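Local coordinates for zinc transport protein ZntB (Vibrio parahaemolyticus RIMD 2210633, PDB 3CK6), which probably imports zinc across the inner membrane as a zinc-proton symporter of the CorA family, its cytoplasmic domain forming a funnel-shaped homopentamer, at residues H51-S65 / D94-A106. The protein carries 1 engineered substitution. Numbering follows the deposited sequence.
Sequences HVPRATVDHLLADES and DMLSIRILYFQGA
Arg99 reaches from strand 96-103 to the carbonyls of Leu60 and Ala62, where helix 54-60 ends, and makes the largest single share of this contact. Its CB lies 3.8 Å from Leu60 CD1, the two side chains running alongside one another with opposite headings. From CG the chain runs extended to NE, and CD passes beside Leu60 O. Arg99 NE donates to Ser97 OG on its own strand (3.1 Å), within the guanidinium plane, which helps fix the rotation of the group. Arg99 NH1 holds two carbonyls at the guanidinium edge: Ala62 O at 2.7 Å, met on a lone pair, and Leu60 O at 2.8 Å, approached from above the carbonyl plane. NH2 adds a weak bond to Ala62 O, while Ser65 CB covers one face. The arginine thus ties down the chain where it leaves the helix. Toward the other end, Val52 points CG1, anti to its backbone nitrogen (chi1 -178°), at Leu101 CD2, tip to tip, and this leaves CG2 over the centre of the Phe103 ring, a CH-pi contact 3.8 Å from the centroid. Helix 54-60 runs nearly antiparallel to the strand (157°), packed on the mixed sheet; Leu60 also touches helix 43-49, and Phe214 of a neighbouring subunit stacks on His59.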
ATOM      1  N   HIS E  51      25.905 -20.482 -26.130  1.00 32.12           N
ATOM      2  CA  HIS E  51      26.459 -19.305 -25.432  1.00 31.81           C
ATOM      3  C   HIS E  51      25.477 -18.543 -24.549  1.00 30.73           C
ATOM      4  O   HIS E  51      25.673 -17.353 -24.286  1.00 29.95           O
ATOM      5  CB  HIS E  51      27.178 -18.358 -26.417  1.00 32.31           C
ATOM      6  CG  HIS E  51      28.164 -19.057 -27.289  1.00 32.83           C
ATOM      7  ND1 HIS E  51      29.255 -19.726 -26.780  1.00 34.68           N
ATOM      8  CD2 HIS E  51      28.207 -19.226 -28.631  1.00 34.22           C
ATOM      9  CE1 HIS E  51      29.941 -20.265 -27.773  1.00 34.60           C
ATOM     10  NE2 HIS E  51      29.326 -19.975 -28.907  1.00 35.22           N
ATOM     11  N   VAL E  52      24.440 -19.231 -24.067  1.00 29.79           N
ATOM     12  CA  VAL E  52      23.609 -18.656 -23.012  1.00 29.13           C
ATOM     13  C   VAL E  52      24.461 -18.716 -21.741  1.00 29.49           C
ATOM     14  O   VAL E  52      25.016 -19.771 -21.436  1.00 29.46           O
ATOM     15  CB  VAL E  52      22.281 -19.434 -22.792  1.00 28.83           C
ATOM     16  CG1 VAL E  52      21.427 -18.752 -21.704  1.00 27.29           C
ATOM     17  CG2 VAL E  52      21.506 -19.547 -24.118  1.00 28.29           C
ATOM     18  N   PRO E  53      24.596 -17.589 -21.016  1.00 29.87           N
ATOM     19  CA  PRO E  53      25.429 -17.630 -19.810  1.00 30.49           C
ATOM     20  C   PRO E  53      24.932 -18.630 -18.768  1.00 30.90           C
ATOM     21  O   PRO E  53      23.723 -18.822 -18.595  1.00 29.99           O
ATOM     22  CB  PRO E  53      25.367 -16.185 -19.285  1.00 30.84           C
ATOM     23  CG  PRO E  53      25.052 -15.367 -20.524  1.00 29.94           C
ATOM     24  CD  PRO E  53      24.054 -16.237 -21.248  1.00 29.82           C
ATOM     25  N   ARG E  54      25.902 -19.254 -18.105  1.00 31.31           N
ATOM     26  CA  ARG E  54      25.704 -20.280 -17.088  1.00 32.24           C
ATOM     27  C   ARG E  54      24.637 -19.962 -16.043  1.00 31.51           C
ATOM     28  O   ARG E  54      23.794 -20.809 -15.760  1.00 30.67           O
ATOM     29  CB  ARG E  54      27.039 -20.562 -16.394  1.00 32.99           C
ATOM     30  CG  ARG E  54      26.971 -21.436 -15.156  1.00 36.89           C
ATOM     31  CD  ARG E  54      27.051 -22.908 -15.525  1.00 43.37           C
ATOM     32  NE  ARG E  54      28.043 -23.621 -14.719  1.00 46.81           N
ATOM     33  CZ  ARG E  54      29.286 -23.892 -15.124  1.00 49.26           C
ATOM     34  NH1 ARG E  54      30.116 -24.546 -14.317  1.00 49.53           N
ATOM     35  NH2 ARG E  54      29.700 -23.514 -16.333  1.00 50.03           N
ATOM     36  N   ALA E  55      24.690 -18.761 -15.470  1.00 31.23           N
ATOM     37  CA  ALA E  55      23.770 -18.373 -14.396  1.00 31.18           C
ATOM     38  C   ALA E  55      22.329 -18.181 -14.886  1.00 30.89           C
ATOM     39  O   ALA E  55      21.367 -18.445 -14.144  1.00 31.02           O
ATOM     40  CB  ALA E  55      24.271 -17.129 -13.687  1.00 31.43           C
ATOM     41  N   THR E  56      22.201 -17.744 -16.134  1.00 30.24           N
ATOM     42  CA  THR E  56      20.913 -17.613 -16.827  1.00 30.45           C
ATOM     43  C   THR E  56      20.332 -18.993 -17.075  1.00 29.88           C
ATOM     44  O   THR E  56      19.147 -19.224 -16.807  1.00 29.60           O
ATOM     45  CB  THR E  56      21.056 -16.844 -18.146  1.00 30.42           C
ATOM     46  OG1 THR E  56      21.632 -15.557 -17.884  1.00 33.68           O
ATOM     47  CG2 THR E  56      19.722 -16.670 -18.848  1.00 29.97           C
ATOM     48  N   VAL E  57      21.172 -19.918 -17.536  1.00 30.30           N
ATOM     49  CA  VAL E  57      20.767 -21.317 -17.648  1.00 30.82           C
ATOM     50  C   VAL E  57      20.333 -21.876 -16.267  1.00 30.99           C
ATOM     51  O   VAL E  57      19.262 -22.484 -16.155  1.00 31.11           O
ATOM     52  CB  VAL E  57      21.879 -22.198 -18.292  1.00 31.23           C
ATOM     53  CG1 VAL E  57      21.460 -23.652 -18.303  1.00 30.03           C
ATOM     54  CG2 VAL E  57      22.168 -21.732 -19.730  1.00 31.29           C
ATOM     55  N   ASP E  58      21.159 -21.661 -15.233  1.00 31.20           N
ATOM     56  CA  ASP E  58      20.826 -22.083 -13.850  1.00 31.55           C
ATOM     57  C   ASP E  58      19.451 -21.555 -13.450  1.00 31.13           C
ATOM     58  O   ASP E  58      18.629 -22.293 -12.885  1.00 30.90           O
ATOM     59  CB  ASP E  58      21.838 -21.536 -12.834  1.00 31.49           C
ATOM     60  CG  ASP E  58      23.221 -22.184 -12.929  1.00 34.06           C
ATOM     61  OD1 ASP E  58      23.422 -23.195 -13.649  1.00 36.51           O
ATOM     62  OD2 ASP E  58      24.132 -21.661 -12.244  1.00 37.87           O
ATOM     63  N   HIS E  59      19.191 -20.272 -13.721  1.00 30.70           N
ATOM     64  CA  HIS E  59      17.898 -19.712 -13.329  1.00 30.96           C
ATOM     65  C   HIS E  59      16.766 -20.327 -14.133  1.00 31.05           C
ATOM     66  O   HIS E  59      15.714 -20.681 -13.569  1.00 30.25           O
ATOM     67  CB  HIS E  59      17.852 -18.181 -13.388  1.00 31.46           C
ATOM     68  CG  HIS E  59      16.827 -17.577 -12.464  1.00 31.64           C
ATOM     69  ND1 HIS E  59      15.752 -16.839 -12.918  1.00 35.26           N
ATOM     70  CD2 HIS E  59      16.716 -17.606 -11.117  1.00 30.95           C
ATOM     71  CE1 HIS E  59      15.028 -16.434 -11.887  1.00 32.59           C
ATOM     72  NE2 HIS E  59      15.597 -16.880 -10.783  1.00 33.68           N
ATOM     73  N   LEU E  60      17.000 -20.489 -15.440  1.00 30.62           N
ATOM     74  CA  LEU E  60      16.006 -21.070 -16.359  1.00 30.94           C
ATOM     75  C   LEU E  60      15.597 -22.495 -15.987  1.00 31.13           C
ATOM     76  O   LEU E  60      14.433 -22.864 -16.116  1.00 31.12           O
ATOM     77  CB  LEU E  60      16.524 -21.060 -17.800  1.00 30.54           C
ATOM     78  CG  LEU E  60      15.495 -21.335 -18.909  1.00 31.39           C
ATOM     79  CD1 LEU E  60      14.606 -20.118 -19.163  1.00 31.19           C
ATOM     80  CD2 LEU E  60      16.173 -21.790 -20.198  1.00 31.67           C
ATOM     81  N   LEU E  61      16.572 -23.291 -15.562  1.00 31.06           N
ATOM     82  CA  LEU E  61      16.368 -24.701 -15.308  1.00 32.51           C
ATOM     83  C   LEU E  61      16.204 -25.019 -13.812  1.00 32.33           C
ATOM     84  O   LEU E  61      16.207 -26.187 -13.431  1.00 33.41           O
ATOM     85  CB  LEU E  61      17.536 -25.520 -15.897  1.00 31.86           C
ATOM     86  CG  LEU E  61      17.869 -25.370 -17.394  1.00 32.33           C
ATOM     87  CD1 LEU E  61      19.016 -26.286 -17.754  1.00 32.45           C
ATOM     88  CD2 LEU E  61      16.656 -25.638 -18.285  1.00 31.94           C
ATOM     89  N   ALA E  62      16.092 -23.993 -12.967  1.00 32.39           N
ATOM     90  CA  ALA E  62      16.084 -24.184 -11.511  1.00 33.32           C
ATOM     91  C   ALA E  62      14.883 -25.026 -11.079  1.00 33.76           C
ATOM     92  O   ALA E  62      13.863 -25.047 -11.766  1.00 33.20           O
ATOM     93  CB  ALA E  62      16.059 -22.824 -10.804  1.00 33.05           C
ATOM     94  N   ASP E  63      14.993 -25.714  -9.947  1.00 35.23           N
ATOM     95  CA  ASP E  63      13.841 -26.425  -9.391  1.00 36.13           C
ATOM     96  C   ASP E  63      12.674 -25.469  -9.115  1.00 35.55           C
ATOM     97  O   ASP E  63      11.546 -25.703  -9.579  1.00 36.85           O
ATOM     98  CB  ASP E  63      14.229 -27.181  -8.114  1.00 37.21           C
ATOM     99  CG  ASP E  63      13.114 -28.095  -7.610  1.00 41.84           C
ATOM    100  OD1 ASP E  63      12.195 -28.419  -8.408  1.00 46.41           O
ATOM    101  OD2 ASP E  63      13.150 -28.498  -6.413  1.00 47.35           O
ATOM    102  N   GLU E  64      12.945 -24.390  -8.380  1.00 33.93           N
ATOM    103  CA  GLU E  64      11.898 -23.459  -7.953  1.00 32.90           C
ATOM    104  C   GLU E  64      11.882 -22.245  -8.869  1.00 31.27           C
ATOM    105  O   GLU E  64      12.904 -21.910  -9.481  1.00 30.60           O
ATOM    106  CB  GLU E  64      12.136 -22.995  -6.514  1.00 33.51           C
ATOM    107  CG  GLU E  64      12.449 -24.113  -5.467  1.00 37.67           C
ATOM    108  CD  GLU E  64      11.224 -24.627  -4.709  1.00 43.04           C
ATOM    109  OE1 GLU E  64      11.405 -25.185  -3.590  1.00 47.33           O
ATOM    110  OE2 GLU E  64      10.083 -24.482  -5.212  1.00 45.58           O
ATOM    111  N   SER E  65      10.723 -21.589  -8.961  1.00 29.29           N
ATOM    112  CA  SER E  65      10.584 -20.388  -9.787  1.00 27.71           C
ATOM    113  C   SER E  65       9.342 -19.603  -9.370  1.00 26.54           C
ATOM    114  O   SER E  65       8.441 -20.143  -8.699  1.00 24.89           O
ATOM    115  CB  SER E  65      10.482 -20.766 -11.271  1.00 27.90           C
ATOM    116  OG  SER E  65       9.330 -21.588 -11.468  1.00 29.94           O
ATOM    117  N   ASP E  94      -2.098 -26.835  -9.079  1.00 33.02           N
ATOM    118  CA  ASP E  94      -0.635 -27.036  -9.011  1.00 32.88           C
ATOM    119  C   ASP E  94       0.001 -26.619 -10.340  1.00 32.36           C
ATOM    120  O   ASP E  94       0.463 -27.434 -11.155  1.00 31.72           O
ATOM    121  CB  ASP E  94      -0.301 -28.466  -8.636  1.00 33.63           C
ATOM    122  CG  ASP E  94      -0.967 -28.886  -7.334  1.00 36.07           C
ATOM    123  OD1 ASP E  94      -1.181 -28.009  -6.448  1.00 38.13           O
ATOM    124  OD2 ASP E  94      -1.292 -30.086  -7.216  1.00 38.51           O
HETATM  125  N   MSE E  95       0.011 -25.312 -10.536  1.00 31.19           N
HETATM  126  CA  MSE E  95       0.255 -24.718 -11.837  1.00 31.06           C
HETATM  127  C   MSE E  95       1.643 -25.008 -12.371  1.00 31.01           C
HETATM  128  O   MSE E  95       2.612 -25.064 -11.608  1.00 30.34           O
HETATM  129  CB  MSE E  95       0.037 -23.206 -11.763  1.00 30.94           C
HETATM  130  CG  MSE E  95      -1.316 -22.834 -11.194  1.00 30.78           C
HETATM  131 SE   MSE E  95      -1.577 -20.917 -11.340  0.80 31.35          SE
HETATM  132  CE  MSE E  95      -1.710 -20.720 -13.246  1.00 31.94           C
ATOM    133  N   LEU E  96       1.709 -25.207 -13.683  1.00 31.36           N
ATOM    134  CA  LEU E  96       2.952 -25.469 -14.411  1.00 32.52           C
ATOM    135  C   LEU E  96       3.736 -24.201 -14.698  1.00 31.96           C
ATOM    136  O   LEU E  96       3.154 -23.161 -15.025  1.00 33.22           O
ATOM    137  CB  LEU E  96       2.659 -26.182 -15.736  1.00 32.65           C
ATOM    138  CG  LEU E  96       1.536 -25.666 -16.660  1.00 34.62           C
ATOM    139  CD1 LEU E  96       1.929 -24.467 -17.531  1.00 37.16           C
ATOM    140  CD2 LEU E  96       0.987 -26.814 -17.526  1.00 35.46           C
ATOM    141  N   SER E  97       5.059 -24.307 -14.624  1.00 31.05           N
ATOM    142  CA  SER E  97       5.932 -23.195 -14.987  1.00 29.75           C
ATOM    143  C   SER E  97       6.438 -23.340 -16.431  1.00 29.35           C
ATOM    144  O   SER E  97       6.988 -24.387 -16.807  1.00 29.08           O
ATOM    145  CB  SER E  97       7.107 -23.110 -14.022  1.00 29.37           C
ATOM    146  OG  SER E  97       7.911 -22.006 -14.385  1.00 29.71           O
ATOM    147  N   ILE E  98       6.230 -22.284 -17.219  1.00 28.32           N
ATOM    148  CA  ILE E  98       6.730 -22.190 -18.587  1.00 28.63           C
ATOM    149  C   ILE E  98       7.829 -21.110 -18.565  1.00 27.87           C
ATOM    150  O   ILE E  98       7.583 -19.962 -18.175  1.00 26.75           O
ATOM    151  CB  ILE E  98       5.618 -21.785 -19.582  1.00 29.01           C
ATOM    152  CG1 ILE E  98       4.484 -22.821 -19.666  1.00 31.60           C
ATOM    153  CG2 ILE E  98       6.232 -21.448 -21.000  1.00 29.63           C
ATOM    154  CD1 ILE E  98       4.935 -24.231 -19.999  1.00 36.90           C
ATOM    155  N   ARG E  99       9.046 -21.496 -18.918  1.00 27.65           N
ATOM    156  CA  ARG E  99      10.154 -20.574 -18.804  1.00 27.38           C
ATOM    157  C   ARG E  99      10.719 -20.285 -20.186  1.00 27.18           C
ATOM    158  O   ARG E  99      11.126 -21.177 -20.929  1.00 26.90           O
ATOM    159  CB  ARG E  99      11.186 -21.080 -17.840  1.00 28.11           C
ATOM    160  CG  ARG E  99      10.510 -21.582 -16.543  1.00 27.29           C
ATOM    161  CD  ARG E  99      11.504 -21.882 -15.566  1.00 29.72           C
ATOM    162  NE  ARG E  99      10.916 -22.588 -14.437  1.00 29.39           N
ATOM    163  CZ  ARG E  99      11.624 -23.326 -13.598  1.00 27.73           C
ATOM    164  NH1 ARG E  99      12.928 -23.494 -13.801  1.00 27.20           N
ATOM    165  NH2 ARG E  99      11.010 -23.947 -12.591  1.00 27.42           N
ATOM    166  N   ILE E 100      10.711 -19.012 -20.509  1.00 26.85           N
ATOM    167  CA  ILE E 100      10.945 -18.584 -21.859  1.00 27.68           C
ATOM    168  C   ILE E 100      12.150 -17.651 -21.903  1.00 28.15           C
ATOM    169  O   ILE E 100      12.231 -16.686 -21.132  1.00 27.55           O
ATOM    170  CB  ILE E 100       9.702 -17.811 -22.412  1.00 27.82           C
ATOM    171  CG1 ILE E 100       8.455 -18.698 -22.425  1.00 29.00           C
ATOM    172  CG2 ILE E 100      10.023 -17.150 -23.792  1.00 27.32           C
ATOM    173  CD1 ILE E 100       7.236 -17.942 -22.875  1.00 29.69           C
ATOM    174  N   LEU E 101      13.053 -17.933 -22.836  1.00 28.38           N
ATOM    175  CA  LEU E 101      14.204 -17.092 -23.110  1.00 29.57           C
ATOM    176  C   LEU E 101      14.012 -16.461 -24.468  1.00 29.31           C
ATOM    177  O   LEU E 101      13.711 -17.159 -25.431  1.00 30.16           O
ATOM    178  CB  LEU E 101      15.466 -17.980 -23.139  1.00 30.01           C
ATOM    179  CG  LEU E 101      16.872 -17.471 -22.829  1.00 33.21           C
ATOM    180  CD1 LEU E 101      16.973 -16.922 -21.413  1.00 33.93           C
ATOM    181  CD2 LEU E 101      17.891 -18.611 -23.014  1.00 31.52           C
ATOM    182  N   TYR E 102      14.169 -15.139 -24.567  1.00 29.19           N
ATOM    183  CA  TYR E 102      14.348 -14.496 -25.885  1.00 28.31           C
ATOM    184  C   TYR E 102      15.831 -14.150 -25.976  1.00 28.66           C
ATOM    185  O   TYR E 102      16.338 -13.370 -25.187  1.00 27.89           O
ATOM    186  CB  TYR E 102      13.460 -13.258 -26.030  1.00 28.48           C
ATOM    187  CG  TYR E 102      13.567 -12.493 -27.361  1.00 29.39           C
ATOM    188  CD1 TYR E 102      13.320 -13.129 -28.584  1.00 30.31           C
ATOM    189  CD2 TYR E 102      13.850 -11.138 -27.381  1.00 28.68           C
ATOM    190  CE1 TYR E 102      13.409 -12.438 -29.803  1.00 27.60           C
ATOM    191  CE2 TYR E 102      13.919 -10.409 -28.617  1.00 27.85           C
ATOM    192  CZ  TYR E 102      13.690 -11.082 -29.812  1.00 27.78           C
ATOM    193  OH  TYR E 102      13.751 -10.426 -31.020  1.00 29.80           O
ATOM    194  N   PHE E 103      16.522 -14.802 -26.906  1.00 28.22           N
ATOM    195  CA  PHE E 103      17.970 -14.864 -26.903  1.00 28.46           C
ATOM    196  C   PHE E 103      18.463 -14.863 -28.347  1.00 27.89           C
ATOM    197  O   PHE E 103      18.027 -15.669 -29.167  1.00 26.81           O
ATOM    198  CB  PHE E 103      18.479 -16.085 -26.120  1.00 28.52           C
ATOM    199  CG  PHE E 103      19.994 -16.168 -26.007  1.00 29.66           C
ATOM    200  CD1 PHE E 103      20.686 -15.433 -25.031  1.00 30.19           C
ATOM    201  CD2 PHE E 103      20.730 -16.961 -26.887  1.00 30.21           C
ATOM    202  CE1 PHE E 103      22.078 -15.496 -24.926  1.00 31.61           C
ATOM    203  CE2 PHE E 103      22.123 -17.042 -26.783  1.00 31.45           C
ATOM    204  CZ  PHE E 103      22.799 -16.306 -25.797  1.00 30.56           C
ATOM    205  N   GLN E 104      19.345 -13.913 -28.649  1.00 28.10           N
ATOM    206  CA  GLN E 104      19.829 -13.661 -30.024  1.00 28.34           C
ATOM    207  C   GLN E 104      18.706 -13.744 -31.062  1.00 28.31           C
ATOM    208  O   GLN E 104      18.907 -14.285 -32.149  1.00 28.86           O
ATOM    209  CB  GLN E 104      20.959 -14.622 -30.413  1.00 27.77           C
ATOM    210  CG  GLN E 104      22.224 -14.533 -29.570  1.00 29.54           C
ATOM    211  CD  GLN E 104      23.193 -15.709 -29.793  1.00 29.92           C
ATOM    212  OE1 GLN E 104      24.305 -15.694 -29.285  1.00 31.22           O
ATOM    213  NE2 GLN E 104      22.768 -16.724 -30.554  1.00 32.96           N
ATOM    214  N   GLY E 105      17.521 -13.226 -30.723  1.00 28.05           N
ATOM    215  CA  GLY E 105      16.425 -13.112 -31.687  1.00 27.10           C
ATOM    216  C   GLY E 105      15.595 -14.390 -31.848  1.00 26.22           C
ATOM    217  O   GLY E 105      14.715 -14.452 -32.703  1.00 25.16           O
ATOM    218  N   ALA E 106      15.909 -15.408 -31.059  1.00 26.65           N
ATOM    219  CA  ALA E 106      15.133 -16.655 -31.031  1.00 26.52           C
ATOM    220  C   ALA E 106      14.323 -16.745 -29.753  1.00 27.23           C
ATOM    221  O   ALA E 106      14.736 -16.236 -28.708  1.00 28.53           O
ATOM    222  CB  ALA E 106      16.056 -17.856 -31.117  1.00 26.68           C
TER